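Local coordinates for protein thiosulfate sulfurtransferase (Pseudomonas aeruginosa, PDB 1YT8) that probably transfers sulfur from thiosulfate to cyanide, as expected of a sulfurtransferase built from repeated rhodanese-like domains, at residues L122-R127 against A194-S199; L218-I223 against G506-E511. All coordinates share one frame; numbering follows the deposited sequence.

Overall arrangement
Both contacts are set round one rhodanese-like domain, whose parallel sheet has strand order 1-5-4-2-3. Contact 1 links the end of helix 114-127 to the sulfite-binding loop that follows strand 188-192 and leads into helix 197-208. Contact 2 starts at the next strand, 215-218, a neighbour of 188-192 in the sheet, and joins the turn before helix 221-227 to helix 501-512, far along the chain. Contact 1 thus closes before contact 2 opens. Their centres lie about 10 Å apart, and probable hydrogen bonds connect Ala194 with Ile223 and Arg196 with Asn220. Helices distant in sequence thereby meet the sulfite-binding loop and its neighbouring turn from outside, without surrounding the pocket.

Contact 1 of 2, residues L122-R127 against A194-S199; sequences LVEAER and AGRTRS. With SO3 (sulfite ion), chain B.
Glu124, on the last turns of helix 114-127, and Arg196, in the loop before helix 197-208, meet through a salt bridge that makes up nearly all of this contact. Glu124 CG is anti to the backbone N (chi1 -171°), which leads the outstretched glutamate across to Arg196; the arginine bends at chi3, and the two side chains meet almost perpendicularly. Arg196 NH2 donates to Glu124 OE1 at 2.7 Å through a bent bond (N-H...O 142°). The oxygen sits in the guanidinium plane, yet the nitrogen approaches it from 46° above the carboxylate plane, as the two flat groups are turned steeply against each other. A water bridges the other two ends, donating to Glu124 OE2 (2.8 Å) and accepting from Arg196 NH1 (2.9 Å). Arg196 NE has a second carboxylate, that of Glu121.

The backbone of Arg196 does other work: it occupies the N-cap position, and its O accepts a bond from Ser199 OG at 2.6 Å. Ala194 N donates to sulfite O1 at 2.8 Å. Arg198 grips the ion twice at O3, from its N (2.7 Å) and its NE (2.9 Å), and reaches O1 with NH2.

The chemistry implies a division of labour within one loop. The side chain of Arg196 turns to Glu124 and Glu121, which probably balance its charge, while its backbone N, weakly, joins Ala194, Gly195 and Arg198 at the anion, consistent with the active-site loop of rhodaneses.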
loop_
_atom_site.group_PDB
_atom_site.type_symbol
_atom_site.label_atom_id
_atom_site.label_comp_id
_atom_site.label_asym_id
_atom_site.label_seq_id
_atom_site.Cartn_x
_atom_site.Cartn_y
_atom_site.Cartn_z
ATOM N N LEU A 122 3.404 -0.618 19.185
ATOM C CA LEU A 122 4.594 -0.971 19.964
ATOM C C LEU A 122 5.376 0.287 20.336
ATOM O O LEU A 122 5.903 0.398 21.451
ATOM C CB LEU A 122 5.497 -1.917 19.167
ATOM C CG LEU A 122 6.747 -2.439 19.889
ATOM C CD1 LEU A 122 6.324 -3.295 21.088
ATOM C CD2 LEU A 122 7.587 -3.267 18.930
ATOM N N VAL A 123 5.457 1.231 19.400
ATOM C CA VAL A 123 6.161 2.480 19.652
ATOM C C VAL A 123 5.504 3.229 20.815
ATOM O O VAL A 123 6.198 3.666 21.740
ATOM C CB VAL A 123 6.196 3.379 18.380
ATOM C CG1 VAL A 123 6.773 4.751 18.713
ATOM C CG2 VAL A 123 7.056 2.716 17.299
ATOM N N GLU A 124 4.177 3.369 20.790
ATOM C CA GLU A 124 3.499 4.073 21.877
ATOM C C GLU A 124 3.668 3.329 23.194
ATOM O O GLU A 124 3.878 3.941 24.242
ATOM C CB GLU A 124 1.999 4.242 21.605
ATOM C CG GLU A 124 1.330 5.165 22.630
ATOM C CD GLU A 124 -0.169 5.311 22.436
ATOM O OE1 GLU A 124 -0.909 4.352 22.738
ATOM O OE2 GLU A 124 -0.605 6.387 21.978
ATOM N N ALA A 125 3.569 2.006 23.142
ATOM C CA ALA A 125 3.711 1.199 24.352
ATOM C C ALA A 125 5.100 1.360 24.975
ATOM O O ALA A 125 5.238 1.456 26.199
ATOM C CB ALA A 125 3.449 -0.269 24.030
ATOM N N GLU A 126 6.125 1.404 24.130
ATOM C CA GLU A 126 7.502 1.523 24.598
ATOM C C GLU A 126 7.973 2.933 24.929
ATOM O O GLU A 126 8.709 3.131 25.896
ATOM C CB GLU A 126 8.461 0.925 23.564
ATOM C CG GLU A 126 8.288 -0.569 23.344
ATOM C CD GLU A 126 8.516 -1.368 24.608
ATOM O OE1 GLU A 126 9.631 -1.294 25.164
ATOM O OE2 GLU A 126 7.579 -2.067 25.048
ATOM N N ARG A 127 7.564 3.909 24.128
ATOM C CA ARG A 127 7.999 5.287 24.347
ATOM C C ARG A 127 6.961 6.185 25.006
ATOM O O ARG A 127 7.244 7.348 25.312
ATOM C CB ARG A 127 8.440 5.906 23.015
ATOM C CG ARG A 127 9.608 5.183 22.347
ATOM C CD ARG A 127 10.830 5.121 23.268
ATOM N NE ARG A 127 11.270 6.449 23.679
ATOM C CZ ARG A 127 11.786 7.360 22.857
ATOM N NH1 ARG A 127 11.939 7.091 21.566
ATOM N NH2 ARG A 127 12.138 8.551 23.324
ATOM N N ALA A 194 -6.162 9.215 10.428
ATOM C CA ALA A 194 -7.554 8.805 10.551
ATOM C C ALA A 194 -7.782 8.008 11.826
ATOM O O ALA A 194 -8.801 8.160 12.502
ATOM C CB ALA A 194 -7.963 7.983 9.336
ATOM N N GLY A 195 -6.819 7.152 12.142
ATOM C CA GLY A 195 -6.914 6.343 13.337
ATOM C C GLY A 195 -5.832 6.727 14.324
ATOM O O GLY A 195 -5.894 7.796 14.940
ATOM N N ARG A 196 -4.823 5.869 14.447
ATOM C CA ARG A 196 -3.731 6.089 15.388
ATOM C C ARG A 196 -2.321 5.957 14.811
ATOM O O ARG A 196 -1.445 6.766 15.105
ATOM C CB ARG A 196 -3.839 5.085 16.542
ATOM C CG ARG A 196 -5.107 5.166 17.370
ATOM C CD ARG A 196 -5.292 3.892 18.188
ATOM N NE ARG A 196 -4.104 3.550 18.963
ATOM C CZ ARG A 196 -3.684 4.215 20.034
ATOM N NH1 ARG A 196 -4.358 5.271 20.472
ATOM N NH2 ARG A 196 -2.586 3.817 20.669
ATOM N N THR A 197 -2.112 4.939 13.983
ATOM C CA THR A 197 -0.779 4.641 13.463
ATOM C C THR A 197 0.119 5.768 12.991
ATOM O O THR A 197 1.163 6.011 13.591
ATOM C CB THR A 197 -0.841 3.587 12.353
ATOM O OG1 THR A 197 -1.692 2.513 12.772
ATOM C CG2 THR A 197 0.559 3.030 12.082
ATOM N N ARG A 198 -0.259 6.445 11.913
ATOM C CA ARG A 198 0.581 7.521 11.406
ATOM C C ARG A 198 0.732 8.696 12.374
ATOM O O ARG A 198 1.726 9.420 12.311
ATOM C CB ARG A 198 0.070 7.977 10.033
ATOM C CG ARG A 198 0.448 6.986 8.922
ATOM C CD ARG A 198 -0.301 7.228 7.611
ATOM N NE ARG A 198 -1.728 6.951 7.745
ATOM C CZ ARG A 198 -2.605 7.006 6.745
ATOM N NH1 ARG A 198 -2.210 7.326 5.517
ATOM N NH2 ARG A 198 -3.883 6.756 6.977
ATOM N N SER A 199 -0.226 8.880 13.280
ATOM C CA SER A 199 -0.119 9.974 14.246
ATOM C C SER A 199 0.932 9.636 15.301
ATOM O O SER A 199 1.652 10.519 15.773
ATOM C CB SER A 199 -1.470 10.269 14.921
ATOM O OG SER A 199 -1.831 9.272 15.867
HETATM S S SO3 B . -3.889 6.377 10.883
HETATM O O1 SO3 B . -4.709 6.956 9.794
HETATM O O2 SO3 B . -4.570 5.222 11.504
HETATM O O3 SO3 B . -2.523 6.007 10.424
HETATM O O HOH W 1 -3.300 6.617 22.790
#

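Contact 2 of 2, residues L218-I223 against G506-E511; sequences LRNGTI and GYLDWE
The ring of Tyr507 meets Ile223 at one ring carbon, CD2, which stands 4.1 Å from Ile223 CD1, the two side chains lying nearly perpendicular. One face of the same ring carries Glu511 CG, 4.2 Å above the plane and displaced from the ring centre, a neighbour one helical turn further along. The ring of Tyr494 also meets it, with planes about 35° apart. Trp510 belongs to the same helix as Tyr507, and the carbonyl O of Tyr507 lies in plane at the edge of its indole. Tyr507 OH and Lys117 NZ share a hydrogen bond. The tyrosine side chain comes to about 5 Å, between nearest atoms, from the bound sulfite, an ion probably taken up from the crystallisation liquor.

The carboxamide of Asn220 is the flat group of the facing turn, and the forked end of Leu508 comes up against it. Leu508 CD1 approaches Asn220 ND2 to 3.8 Å, and Leu508 CD2 comes equally near Asn220 OD1, so each methyl serves one half of the amide. The polar need of that oxygen is met by Arg196. Leu508 also touches Ile223, its CD1 lying 4.0 Å from Ile223 CG2, where the two side chains run antiparallel alongside each other. Ile223 uses both branches: CG2, placed anti to the backbone N, serves Leu508, while CG1 lies beside the backbone N, anti to the carbonyl carbon (chi1 -77°), and carries CD1 to the tyrosine.

Asn220 owes its place to a type II beta turn from Leu218 to Gly221, in which it takes the third position with positive phi (74°). Helix 501-512, nearly 300 residues further along the chain, packs against this turn, which joins strand 215-218 to helix 221-227, the strand-to-helix step of the rhodanese-like alpha/beta fold.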
loop_
_atom_site.group_PDB
_atom_site.type_symbol
_atom_site.label_atom_id
_atom_site.label_comp_id
_atom_site.label_asym_id
_atom_site.label_seq_id
_atom_site.Cartn_x
_atom_site.Cartn_y
_atom_site.Cartn_z
ATOM N N LEU A 218 -3.021 13.424 18.087
ATOM C CA LEU A 218 -4.442 13.584 18.355
ATOM C C LEU A 218 -4.867 12.132 18.542
ATOM O O LEU A 218 -4.828 11.339 17.596
ATOM C CB LEU A 218 -5.181 14.182 17.158
ATOM C CG LEU A 218 -6.710 14.047 17.225
ATOM C CD1 LEU A 218 -7.242 14.722 18.487
ATOM C CD2 LEU A 218 -7.338 14.670 15.981
ATOM N N ARG A 219 -5.257 11.778 19.762
ATOM C CA ARG A 219 -5.642 10.405 20.070
ATOM C C ARG A 219 -6.831 9.881 19.271
ATOM O O ARG A 219 -7.946 10.374 19.393
ATOM C CB ARG A 219 -5.929 10.267 21.565
ATOM C CG ARG A 219 -6.079 8.833 22.043
ATOM C CD ARG A 219 -6.336 8.820 23.541
ATOM N NE ARG A 219 -5.332 9.614 24.244
ATOM C CZ ARG A 219 -5.587 10.385 25.296
ATOM N NH1 ARG A 219 -6.820 10.475 25.775
ATOM N NH2 ARG A 219 -4.606 11.073 25.866
ATOM N N ASN A 220 -6.563 8.868 18.453
ATOM C CA ASN A 220 -7.560 8.216 17.612
ATOM C C ASN A 220 -8.040 9.001 16.381
ATOM O O ASN A 220 -9.031 8.636 15.754
ATOM C CB ASN A 220 -8.746 7.759 18.472
ATOM C CG ASN A 220 -8.309 6.855 19.618
ATOM O OD1 ASN A 220 -7.273 6.185 19.533
ATOM N ND2 ASN A 220 -9.097 6.823 20.689
ATOM N N GLY A 221 -7.326 10.073 16.045
ATOM C CA GLY A 221 -7.615 10.866 14.851
ATOM C C GLY A 221 -9.019 11.306 14.472
ATOM O O GLY A 221 -9.823 11.668 15.328
ATOM N N THR A 222 -9.302 11.306 13.169
ATOM C CA THR A 222 -10.610 11.725 12.675
ATOM C C THR A 222 -11.715 10.804 13.186
ATOM O O THR A 222 -12.851 11.238 13.373
ATOM C CB THR A 222 -10.641 11.803 11.117
ATOM O OG1 THR A 222 -10.349 10.525 10.547
ATOM C CG2 THR A 222 -9.619 12.807 10.622
ATOM N N ILE A 223 -11.377 9.539 13.419
ATOM C CA ILE A 223 -12.336 8.581 13.955
ATOM C C ILE A 223 -12.721 9.055 15.355
ATOM O O ILE A 223 -13.902 9.122 15.700
ATOM C CB ILE A 223 -11.719 7.159 14.052
ATOM C CG1 ILE A 223 -11.687 6.519 12.662
ATOM C CG2 ILE A 223 -12.514 6.294 15.034
ATOM C CD1 ILE A 223 -11.032 5.142 12.604
ATOM N N GLY A 506 -14.566 -0.320 16.520
ATOM C CA GLY A 506 -14.046 -1.673 16.435
ATOM C C GLY A 506 -12.624 -1.685 15.909
ATOM O O GLY A 506 -11.818 -2.538 16.283
ATOM N N TYR A 507 -12.319 -0.733 15.031
ATOM C CA TYR A 507 -10.985 -0.619 14.457
ATOM C C TYR A 507 -9.999 -0.240 15.563
ATOM O O TYR A 507 -8.899 -0.791 15.646
ATOM C CB TYR A 507 -10.967 0.448 13.361
ATOM C CG TYR A 507 -9.631 0.569 12.666
ATOM C CD1 TYR A 507 -9.174 -0.439 11.815
ATOM C CD2 TYR A 507 -8.807 1.673 12.884
ATOM C CE1 TYR A 507 -7.926 -0.351 11.201
ATOM C CE2 TYR A 507 -7.557 1.769 12.277
ATOM C CZ TYR A 507 -7.125 0.755 11.439
ATOM O OH TYR A 507 -5.890 0.845 10.839
ATOM N N LEU A 508 -10.397 0.701 16.412
ATOM C CA LEU A 508 -9.545 1.127 17.519
ATOM C C LEU A 508 -9.324 -0.027 18.495
ATOM O O LEU A 508 -8.206 -0.242 18.977
ATOM C CB LEU A 508 -10.183 2.310 18.254
ATOM C CG LEU A 508 -10.414 3.592 17.446
ATOM C CD1 LEU A 508 -11.078 4.630 18.342
ATOM C CD2 LEU A 508 -9.087 4.125 16.898
ATOM N N ASP A 509 -10.391 -0.766 18.786
ATOM C CA ASP A 509 -10.293 -1.896 19.703
ATOM C C ASP A 509 -9.336 -2.936 19.138
ATOM O O ASP A 509 -8.582 -3.564 19.879
ATOM C CB ASP A 509 -11.661 -2.545 19.937
ATOM C CG ASP A 509 -12.640 -1.620 20.633
ATOM O OD1 ASP A 509 -12.201 -0.759 21.419
ATOM O OD2 ASP A 509 -13.858 -1.768 20.401
ATOM N N TRP A 510 -9.374 -3.123 17.821
ATOM C CA TRP A 510 -8.489 -4.080 17.177
ATOM C C TRP A 510 -7.031 -3.655 17.373
ATOM O O TRP A 510 -6.184 -4.471 17.737
ATOM C CB TRP A 510 -8.811 -4.189 15.683
ATOM C CG TRP A 510 -7.751 -4.899 14.897
ATOM C CD1 TRP A 510 -7.446 -6.230 14.937
ATOM C CD2 TRP A 510 -6.818 -4.298 13.992
ATOM N NE1 TRP A 510 -6.378 -6.496 14.112
ATOM C CE2 TRP A 510 -5.973 -5.327 13.519
ATOM C CE3 TRP A 510 -6.615 -2.988 13.535
ATOM C CZ2 TRP A 510 -4.936 -5.088 12.614
ATOM C CZ3 TRP A 510 -5.581 -2.749 12.633
ATOM C CH2 TRP A 510 -4.755 -3.797 12.180
ATOM N N GLU A 511 -6.735 -2.379 17.146
ATOM C CA GLU A 511 -5.365 -1.903 17.313
ATOM C C GLU A 511 -4.907 -2.031 18.765
ATOM O O GLU A 511 -3.731 -2.281 19.031
ATOM C CB GLU A 511 -5.229 -0.454 16.819
ATOM C CG GLU A 511 -5.487 -0.315 15.316
ATOM C CD GLU A 511 -5.140 1.056 14.754
ATOM O OE1 GLU A 511 -5.553 2.076 15.345
ATOM O OE2 GLU A 511 -4.466 1.112 13.705
#